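Long-range contacts in endo-1,4-beta-xylanase C (Paenibacillus barcinonensis, PDB 4XUP), which hydrolyses internal beta-1,4-xylosidic linkages in xylan, this chain being its N-terminal tandem of two CBM22 carbohydrate-binding modules: residues K90-R95 and L134-S139; K257-D262 and E293-S298; Y242-A247 and D318-Y323. All coordinates share one frame; numbering follows the deposited sequence.

Contact 1: K90-R95 and L134-S139; sequences KFTVER and LLYLES
T92 lies against one face of the Y136 ring, the two side chains running side by side in the same direction from adjacent strands. T92 CB stands 4.0 Å from the centroid of the Y136 ring, a CH-pi contact displaced toward the rim, and T92 CG2 reaches Y136 CE1 at 3.6 Å. Y136 CG sits between its backbone N and carbonyl carbon (chi1 65°), a setting that leans the ring over its cross-strand partner. Threonine suits the place twice: its carbon side packs on the ring, while OG1, on the other branch, donates to E138 OE1 at 2.7 Å, meeting that oxygen nearly head-on. K90 runs alongside E138 as an extended chain; its NZ stays 4.8 Å from E138 OE1, too far for a salt bridge, though the opposite charges should still favour each other. E94 runs beside L134 and carries its carboxylate to R27 and Y104, and R27 also makes a cation-pi contact with Y136.

This is an antiparallel ladder within one sheet of the first CBM22 beta-sandwich. K90–E138, T92–Y136 and E94–L134 are hydrogen-bonded pairs, alternating with the non-hydrogen-bonded pairs F91–L137 and V93–L135. The face bearing T92, Y136 and E138 is rich in polar and aromatic groups, consistent with the xylan-binding cleft of CBM22 modules.

The other face is apolar and packs on L121 and Y125 of strand 119-125, as the inside of a sandwich requires. There L137 CD1 sits over one face of the F91 ring, 4.2 Å from its centroid. L135 CD1 approaches the same ring obliquely, 4.0 Å from F91 CD1, and also touches V93 CG2 at 3.9 Å, so one leucine methyl bridges two residues of the neighbouring strand.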
loop_
_atom_site.group_PDB
_atom_site.type_symbol
_atom_site.label_atom_id
_atom_site.label_comp_id
_atom_site.label_asym_id
_atom_site.label_seq_id
_atom_site.Cartn_x
_atom_site.Cartn_y
_atom_site.Cartn_z
ATOM N N LYS A 90 -13.049 -18.997 -8.249
ATOM C CA LYS A 90 -12.320 -17.957 -7.542
ATOM C C LYS A 90 -11.234 -18.524 -6.616
ATOM O O LYS A 90 -11.288 -19.668 -6.162
ATOM C CB LYS A 90 -13.230 -17.040 -6.747
ATOM C CG LYS A 90 -13.849 -17.689 -5.545
ATOM C CD LYS A 90 -14.812 -16.748 -4.849
ATOM C CE LYS A 90 -15.286 -17.347 -3.550
ATOM N NZ LYS A 90 -16.136 -16.461 -2.742
ATOM N N PHE A 91 -10.283 -17.655 -6.338
ATOM C CA PHE A 91 -9.269 -17.886 -5.352
ATOM C C PHE A 91 -9.763 -17.384 -3.988
ATOM O O PHE A 91 -10.330 -16.287 -3.858
ATOM C CB PHE A 91 -7.984 -17.165 -5.666
ATOM C CG PHE A 91 -7.188 -17.806 -6.753
ATOM C CD1 PHE A 91 -6.660 -19.100 -6.593
ATOM C CD2 PHE A 91 -6.926 -17.128 -7.936
ATOM C CE1 PHE A 91 -5.886 -19.692 -7.580
ATOM C CE2 PHE A 91 -6.159 -17.723 -8.925
ATOM C CZ PHE A 91 -5.647 -19.006 -8.757
ATOM N N THR A 92 -9.518 -18.213 -2.988
ATOM C CA THR A 92 -9.836 -17.916 -1.603
ATOM C C THR A 92 -8.636 -18.245 -0.758
ATOM O O THR A 92 -7.940 -19.214 -0.987
ATOM C CB THR A 92 -11.036 -18.742 -1.103
ATOM O OG1 THR A 92 -12.199 -18.413 -1.870
ATOM C CG2 THR A 92 -11.358 -18.441 0.373
ATOM N N VAL A 93 -8.453 -17.455 0.279
ATOM C CA VAL A 93 -7.458 -17.743 1.322
ATOM C C VAL A 93 -8.138 -18.089 2.635
ATOM O O VAL A 93 -8.835 -17.275 3.243
ATOM C CB VAL A 93 -6.482 -16.571 1.551
ATOM C CG1 VAL A 93 -5.497 -16.899 2.655
ATOM C CG2 VAL A 93 -5.738 -16.259 0.259
ATOM N N GLU A 94 -7.886 -19.300 3.072
ATOM C CA GLU A 94 -8.245 -19.738 4.429
ATOM C C GLU A 94 -7.157 -19.312 5.342
ATOM O O GLU A 94 -6.007 -19.726 5.200
ATOM C CB GLU A 94 -8.382 -21.254 4.545
ATOM C CG GLU A 94 -8.938 -21.752 5.872
ATOM C CD GLU A 94 -9.099 -23.263 5.895
ATOM O OE1 GLU A 94 -8.036 -23.953 5.996
ATOM O OE2 GLU A 94 -10.274 -23.746 5.804
ATOM N N ARG A 95 -7.548 -18.535 6.330
ATOM C CA ARG A 95 -6.594 -17.929 7.269
ATOM C C ARG A 95 -6.966 -18.220 8.715
ATOM O O ARG A 95 -8.128 -18.105 9.137
ATOM C CB ARG A 95 -6.543 -16.400 7.056
ATOM C CG ARG A 95 -5.667 -15.636 8.050
ATOM C CD ARG A 95 -5.478 -14.196 7.625
ATOM N NE ARG A 95 -6.779 -13.580 7.397
ATOM C CZ ARG A 95 -7.543 -13.002 8.333
ATOM N NH1 ARG A 95 -7.131 -12.895 9.592
ATOM N NH2 ARG A 95 -8.724 -12.507 7.994
ATOM N N LEU A 134 -3.709 -20.567 3.801
ATOM C CA LEU A 134 -3.960 -21.571 2.807
ATOM C C LEU A 134 -4.769 -21.019 1.633
ATOM O O LEU A 134 -5.921 -20.671 1.765
ATOM C CB LEU A 134 -4.653 -22.777 3.405
ATOM C CG LEU A 134 -4.795 -23.896 2.362
ATOM C CD1 LEU A 134 -3.504 -24.683 2.180
ATOM C CD2 LEU A 134 -5.947 -24.843 2.698
ATOM N N LEU A 135 -4.113 -20.946 0.490
ATOM C CA LEU A 135 -4.749 -20.490 -0.767
ATOM C C LEU A 135 -5.394 -21.683 -1.460
ATOM O O LEU A 135 -4.839 -22.754 -1.476
ATOM C CB LEU A 135 -3.757 -19.861 -1.724
ATOM C CG LEU A 135 -4.304 -19.460 -3.096
ATOM C CD1 LEU A 135 -5.192 -18.257 -3.024
ATOM C CD2 LEU A 135 -3.188 -19.184 -4.063
ATOM N N TYR A 136 -6.614 -21.502 -1.902
ATOM C CA TYR A 136 -7.264 -22.528 -2.661
ATOM C C TYR A 136 -8.146 -21.976 -3.786
ATOM O O TYR A 136 -8.615 -20.846 -3.739
ATOM C CB TYR A 136 -8.021 -23.516 -1.797
ATOM C CG TYR A 136 -9.219 -23.011 -1.018
ATOM C CD1 TYR A 136 -9.056 -22.246 0.111
ATOM C CD2 TYR A 136 -10.515 -23.414 -1.354
ATOM C CE1 TYR A 136 -10.154 -21.845 0.869
ATOM C CE2 TYR A 136 -11.630 -22.998 -0.627
ATOM C CZ TYR A 136 -11.445 -22.229 0.501
ATOM O OH TYR A 136 -12.536 -21.850 1.258
ATOM N N LEU A 137 -8.338 -22.826 -4.778
ATOM C CA LEU A 137 -9.130 -22.522 -5.949
ATOM C C LEU A 137 -10.455 -23.274 -5.909
ATOM O O LEU A 137 -10.508 -24.490 -6.021
ATOM C CB LEU A 137 -8.371 -22.873 -7.212
ATOM C CG LEU A 137 -9.112 -22.635 -8.535
ATOM C CD1 LEU A 137 -9.448 -21.165 -8.746
ATOM C CD2 LEU A 137 -8.281 -23.157 -9.703
ATOM N N GLU A 138 -11.516 -22.503 -5.829
ATOM C CA GLU A 138 -12.830 -22.958 -5.415
ATOM C C GLU A 138 -13.878 -22.701 -6.468
ATOM O O GLU A 138 -13.824 -21.693 -7.152
ATOM C CB GLU A 138 -13.256 -22.051 -4.228
ATOM C CG GLU A 138 -14.112 -22.674 -3.168
ATOM C CD GLU A 138 -14.437 -21.719 -2.026
ATOM O OE1 GLU A 138 -13.850 -20.603 -1.916
ATOM O OE2 GLU A 138 -15.283 -22.117 -1.194
ATOM N N SER A 139 -14.904 -23.539 -6.494
ATOM C CA SER A 139 -16.114 -23.232 -7.232
ATOM C C SER A 139 -17.372 -23.491 -6.445
ATOM O O SER A 139 -17.455 -24.464 -5.699
ATOM C CB SER A 139 -16.193 -24.054 -8.514
ATOM O OG SER A 139 -17.401 -23.754 -9.207
#

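Contact 2: K257-D262 and E293-S298; sequences KEFNRD and ESTGIS
S298 OG is held by two groups of the facing segment. It gives its proton to E258 OE2 at 2.6 Å, using the anti lone pair of that carboxylate oxygen, and it accepts the backbone N-H of R261 at 2.9 Å with an N-H...O angle of 151°. Serine fits here because one small hydroxyl can serve as donor and acceptor at once. Its chi1 of 57° places OG between the backbone N and the carbonyl carbon, where both partners are reached. E258 meets it with CG anti to its own backbone N and an extended chain, while its second oxygen, OE1, forms a salt bridge with R301.

The backbones add two bonds: S298 N to E258 O, and N260 N to G296 O at 2.7 Å. Between them F259 and I297 form an antiparallel non-hydrogen-bonded pair, where strand 248-259 ends beside the start of strand 297-305 in the second CBM22 sandwich. A type I' turn from F259 to D262 then reverses the chain; asparagine at N260 tolerates the positive phi it needs. G296 also has positive phi, and a beta-carbon there would run into N260 ND2.

The F259 side chain crosses those of T295 and I297 obliquely. T295 OG1 lies in the ring plane at its edge, 3.5 Å from F259 CE1, although its main polar partner is A292 O. On the I297 side the nearest ring carbon to CB is F259 CE1, at 4.0 Å.

E258 is buried, and its carboxylate is met at OE1 by R301, a salt bridge, and at OE2 by the S298 hydroxyl, whose OG is probably polarised by the R261 amide; this relay of donors is likely to favour the ionised acid.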
loop_
_atom_site.group_PDB
_atom_site.type_symbol
_atom_site.label_atom_id
_atom_site.label_comp_id
_atom_site.label_asym_id
_atom_site.label_seq_id
_atom_site.Cartn_x
_atom_site.Cartn_y
_atom_site.Cartn_z
ATOM N N LYS A 257 -5.835 25.386 2.318
ATOM C CA LYS A 257 -7.264 25.022 2.192
ATOM C C LYS A 257 -7.898 25.594 0.939
ATOM O O LYS A 257 -7.641 26.735 0.571
ATOM C CB LYS A 257 -8.094 25.477 3.397
ATOM C CG LYS A 257 -7.515 25.059 4.736
ATOM C CD LYS A 257 -8.388 25.498 5.900
ATOM C CE LYS A 257 -7.636 25.356 7.214
ATOM N NZ LYS A 257 -8.434 25.851 8.361
ATOM N N GLU A 258 -8.718 24.764 0.294
ATOM C CA GLU A 258 -9.461 25.132 -0.922
ATOM C C GLU A 258 -10.944 24.854 -0.707
ATOM O O GLU A 258 -11.321 23.745 -0.295
ATOM C CB GLU A 258 -8.981 24.374 -2.152
ATOM C CG GLU A 258 -9.699 24.742 -3.448
ATOM C CD GLU A 258 -9.504 23.689 -4.554
ATOM O OE1 GLU A 258 -8.619 23.900 -5.413
ATOM O OE2 GLU A 258 -10.220 22.652 -4.572
ATOM N N PHE A 259 -11.752 25.870 -0.996
ATOM C CA PHE A 259 -13.213 25.813 -0.845
ATOM C C PHE A 259 -13.921 25.938 -2.186
ATOM O O PHE A 259 -13.604 26.801 -3.003
ATOM C CB PHE A 259 -13.717 26.881 0.106
ATOM C CG PHE A 259 -13.230 26.708 1.505
ATOM C CD1 PHE A 259 -13.907 25.906 2.414
ATOM C CD2 PHE A 259 -12.079 27.349 1.932
ATOM C CE1 PHE A 259 -13.434 25.727 3.730
ATOM C CE2 PHE A 259 -11.602 27.178 3.236
ATOM C CZ PHE A 259 -12.276 26.366 4.135
ATOM N N ASN A 260 -14.856 25.010 -2.414
ATOM C CA ASN A 260 -15.758 24.988 -3.618
ATOM C C ASN A 260 -15.013 25.008 -4.935
ATOM O O ASN A 260 -15.391 25.701 -5.875
ATOM C CB ASN A 260 -16.726 26.173 -3.618
ATOM C CG ASN A 260 -17.540 26.252 -2.352
ATOM O OD1 ASN A 260 -17.417 27.205 -1.595
ATOM N ND2 ASN A 260 -18.351 25.229 -2.096
ATOM N N ARG A 261 -13.910 24.279 -4.965
ATOM C CA ARG A 261 -13.003 24.267 -6.133
ATOM C C ARG A 261 -12.545 25.673 -6.579
ATOM O O ARG A 261 -12.156 25.884 -7.729
ATOM C CB ARG A 261 -13.647 23.534 -7.305
ATOM C CG ARG A 261 -13.789 22.043 -7.082
ATOM C CD ARG A 261 -14.016 21.328 -8.406
ATOM N NE ARG A 261 -13.737 19.883 -8.332
ATOM C CZ ARG A 261 -12.536 19.299 -8.438
ATOM N NH1 ARG A 261 -11.431 20.016 -8.630
ATOM N NH2 ARG A 261 -12.441 17.969 -8.347
ATOM N N ASP A 262 -12.548 26.611 -5.641
ATOM C CA ASP A 262 -12.071 27.970 -5.911
ATOM C C ASP A 262 -10.551 28.053 -5.693
ATOM O O ASP A 262 -10.079 28.333 -4.592
ATOM C CB ASP A 262 -12.808 29.006 -5.065
ATOM C CG ASP A 262 -12.425 30.452 -5.422
ATOM O OD1 ASP A 262 -11.598 30.692 -6.342
ATOM O OD2 ASP A 262 -12.930 31.366 -4.734
ATOM N N GLU A 293 -18.257 19.554 6.019
ATOM C CA GLU A 293 -18.744 19.436 4.622
ATOM C C GLU A 293 -19.532 20.650 4.174
ATOM O O GLU A 293 -19.376 21.131 3.043
ATOM C CB GLU A 293 -19.628 18.223 4.461
ATOM C CG GLU A 293 -19.864 17.818 3.024
ATOM C CD GLU A 293 -20.687 16.537 3.050
ATOM O OE1 GLU A 293 -21.835 16.610 3.514
ATOM O OE2 GLU A 293 -20.167 15.443 2.715
ATOM N N SER A 294 -20.350 21.149 5.094
ATOM C CA SER A 294 -21.119 22.430 4.927
ATOM C C SER A 294 -20.293 23.629 4.401
ATOM O O SER A 294 -20.803 24.462 3.652
ATOM C CB SER A 294 -21.792 22.826 6.249
ATOM O OG SER A 294 -20.869 22.812 7.331
ATOM N N THR A 295 -19.013 23.671 4.790
ATOM C CA THR A 295 -18.035 24.700 4.314
ATOM C C THR A 295 -17.781 24.678 2.793
ATOM O O THR A 295 -17.313 25.649 2.216
ATOM C CB THR A 295 -16.650 24.602 5.023
ATOM O OG1 THR A 295 -15.927 23.454 4.554
ATOM C CG2 THR A 295 -16.790 24.567 6.579
ATOM N N GLY A 296 -18.067 23.543 2.168
ATOM C CA GLY A 296 -17.803 23.338 0.731
ATOM C C GLY A 296 -16.327 23.032 0.439
ATOM O O GLY A 296 -15.829 23.249 -0.674
ATOM N N ILE A 297 -15.644 22.517 1.458
ATOM C CA ILE A 297 -14.212 22.225 1.363
ATOM C C ILE A 297 -13.924 21.147 0.331
ATOM O O ILE A 297 -14.476 20.070 0.391
ATOM C CB ILE A 297 -13.538 21.872 2.711
ATOM C CG1 ILE A 297 -12.028 21.654 2.481
ATOM C CG2 ILE A 297 -14.177 20.663 3.373
ATOM C CD1 ILE A 297 -11.149 22.430 3.423
ATOM N N SER A 298 -13.051 21.496 -0.599
ATOM C CA SER A 298 -12.640 20.654 -1.749
ATOM C C SER A 298 -11.127 20.271 -1.826
ATOM O O SER A 298 -10.721 19.440 -2.621
ATOM C CB SER A 298 -13.005 21.350 -3.050
ATOM O OG SER A 298 -12.407 22.626 -3.116
#

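Contact 3: Y242-A247 and D318-Y323; sequences YDEGPA and DTIPFY
One face of the Y242 ring carries I320 CD1, 4.0 Å from the ring centroid and 30° off its normal, a CH-pi contact; P246 O lies in the ring plane at the phenolic edge. A second aromatic, Y323, offers its edge to D243, with D243 CB 4.1 Å from Y323 CE1. The contact belongs to the second CBM22 beta-sandwich, where the loop between strands 233-241 and 248-259 packs over the chain leading into strand 322-331.

No hydrogen bond links the two segments, so shape does the work. Y242 CG takes the position between backbone N and carbonyl carbon (chi1 81°), which lays the ring across I320, while Y242 CB meets F322 CB at 4.0 Å. Tyrosine suits the site because its hydroxyl also ties the loop to itself: Y242 OH donates to P246 O at 2.7 Å, coming from well above that carbonyl plane. A serine here would probably leave I320 CD1 without its aromatic cover and P246 O without its phenolic donor, opening a gap beneath the loop.

Beyond the ring, the bent E244 side chain crosses P321 at about a right angle, OE1 lying 3.7 Å from P321 CD. Isoleucine fits the middle because its two branches serve different neighbours: CD1 goes to Y242, while I320 CG2 touches P246 CD at 4.1 Å.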
loop_
_atom_site.group_PDB
_atom_site.type_symbol
_atom_site.label_atom_id
_atom_site.label_comp_id
_atom_site.label_asym_id
_atom_site.label_seq_id
_atom_site.Cartn_x
_atom_site.Cartn_y
_atom_site.Cartn_z
ATOM N N TYR A 242 17.303 19.786 9.216
ATOM C CA TYR A 242 18.129 20.533 8.255
ATOM C C TYR A 242 19.575 20.346 8.640
ATOM O O TYR A 242 19.887 20.156 9.807
ATOM C CB TYR A 242 17.747 22.010 8.168
ATOM C CG TYR A 242 18.318 22.860 9.238
ATOM C CD1 TYR A 242 19.558 23.462 9.075
ATOM C CD2 TYR A 242 17.628 23.083 10.412
ATOM C CE1 TYR A 242 20.105 24.261 10.067
ATOM C CE2 TYR A 242 18.158 23.881 11.413
ATOM C CZ TYR A 242 19.400 24.468 11.240
ATOM O OH TYR A 242 19.959 25.255 12.218
ATOM N N ASP A 243 20.436 20.362 7.636
ATOM C CA ASP A 243 21.829 19.885 7.749
ATOM C C ASP A 243 22.919 20.902 7.390
ATOM O O ASP A 243 24.109 20.605 7.492
ATOM C CB ASP A 243 21.918 18.680 6.811
ATOM C CG ASP A 243 23.017 17.707 7.158
ATOM O OD1 ASP A 243 23.902 18.008 8.026
ATOM O OD2 ASP A 243 22.996 16.615 6.519
ATOM N N GLU A 244 22.511 22.099 6.992
ATOM C CA GLU A 244 23.437 23.171 6.574
ATOM C C GLU A 244 22.964 24.568 7.004
ATOM O O GLU A 244 21.802 24.780 7.290
ATOM C CB GLU A 244 23.572 23.084 5.046
ATOM C CG GLU A 244 24.104 24.281 4.219
ATOM C CD GLU A 244 23.099 24.729 3.144
ATOM O OE1 GLU A 244 22.305 25.717 3.332
ATOM O OE2 GLU A 244 23.113 24.041 2.097
ATOM N N GLY A 245 23.903 25.506 7.037
ATOM C CA GLY A 245 23.621 26.919 7.315
ATOM C C GLY A 245 23.691 27.251 8.798
ATOM O O GLY A 245 24.632 26.844 9.466
ATOM N N PRO A 246 22.690 27.984 9.333
ATOM C CA PRO A 246 22.798 28.469 10.704
ATOM C C PRO A 246 22.718 27.380 11.774
ATOM O O PRO A 246 22.370 26.234 11.501
ATOM C CB PRO A 246 21.596 29.406 10.827
ATOM C CG PRO A 246 20.566 28.768 9.964
ATOM C CD PRO A 246 21.330 28.200 8.797
ATOM N N ALA A 247 23.045 27.777 12.992
ATOM C CA ALA A 247 23.033 26.886 14.177
ATOM C C ALA A 247 21.613 26.439 14.510
ATOM O O ALA A 247 21.368 25.290 14.884
ATOM C CB ALA A 247 23.643 27.596 15.371
ATOM N N ASP A 318 17.076 31.754 5.208
ATOM C CA ASP A 318 15.632 31.483 5.043
ATOM C C ASP A 318 15.371 30.323 4.056
ATOM O O ASP A 318 14.440 29.540 4.220
ATOM C CB ASP A 318 14.886 32.714 4.522
ATOM C CG ASP A 318 15.014 33.905 5.428
ATOM O OD1 ASP A 318 14.847 33.742 6.658
ATOM O OD2 ASP A 318 15.292 35.019 4.917
ATOM N N THR A 319 16.228 30.232 3.049
ATOM C CA THR A 319 16.071 29.306 1.918
ATOM C C THR A 319 16.816 27.994 2.059
ATOM O O THR A 319 17.136 27.320 1.064
ATOM C CB THR A 319 16.483 29.965 0.590
ATOM O OG1 THR A 319 17.876 30.294 0.605
ATOM C CG2 THR A 319 15.662 31.199 0.316
ATOM N N ILE A 320 17.128 27.622 3.288
ATOM C CA ILE A 320 17.921 26.395 3.519
ATOM C C ILE A 320 17.151 25.191 3.046
ATOM O O ILE A 320 15.937 25.165 3.164
ATOM C CB ILE A 320 18.302 26.166 4.997
ATOM C CG1 ILE A 320 17.098 26.387 5.921
ATOM C CG2 ILE A 320 19.486 27.054 5.374
ATOM C CD1 ILE A 320 17.118 25.473 7.122
ATOM N N PRO A 321 17.855 24.206 2.476
ATOM C CA PRO A 321 17.162 22.985 2.208
ATOM C C PRO A 321 16.865 22.270 3.509
ATOM O O PRO A 321 17.594 22.410 4.476
ATOM C CB PRO A 321 18.162 22.170 1.359
ATOM C CG PRO A 321 19.479 22.768 1.619
ATOM C CD PRO A 321 19.204 24.203 1.895
ATOM N N PHE A 322 15.803 21.495 3.498
ATOM C CA PHE A 322 15.474 20.638 4.624
ATOM C C PHE A 322 14.775 19.347 4.234
ATOM O O PHE A 322 14.218 19.185 3.135
ATOM C CB PHE A 322 14.666 21.408 5.660
ATOM C CG PHE A 322 13.320 21.829 5.187
ATOM C CD1 PHE A 322 12.224 20.990 5.338
ATOM C CD2 PHE A 322 13.130 23.089 4.626
ATOM C CE1 PHE A 322 10.959 21.388 4.919
ATOM C CE2 PHE A 322 11.863 23.506 4.206
ATOM C CZ PHE A 322 10.776 22.649 4.346
ATOM N N TYR A 323 14.793 18.440 5.195
ATOM C CA TYR A 323 14.281 17.086 5.024
ATOM C C TYR A 323 13.052 16.917 5.890
ATOM O O TYR A 323 12.922 17.509 6.958
ATOM C CB TYR A 323 15.306 16.026 5.411
ATOM C CG TYR A 323 16.652 16.168 4.740
ATOM C CD1 TYR A 323 17.606 17.040 5.229
ATOM C CD2 TYR A 323 16.987 15.398 3.623
ATOM C CE1 TYR A 323 18.847 17.165 4.607
ATOM C CE2 TYR A 323 18.221 15.510 2.998
ATOM C CZ TYR A 323 19.145 16.395 3.482
ATOM O OH TYR A 323 20.360 16.504 2.852
#

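In the fold
The three contacts are divided between the two binding modules: contact 1 lies in the first, contacts 2 and 3 in the second. Contacts 1 and 3 sit on opposite sides of the chain's centre, their centres 53 Å apart; the centres of contacts 1 and 2 are 44 Å apart. Within the second module, contacts 2 and 3 come no nearer than about 17 Å between nearest atoms, yet strand 297-305, which starts in contact 2, is followed in sequence by strand 322-331, which starts in contact 3. Each module binds a calcium ion: the L137 side chain is about 13 Å from one, and that of Y323 about 9 Å from the other, whose ligand D325 lies on the same strand.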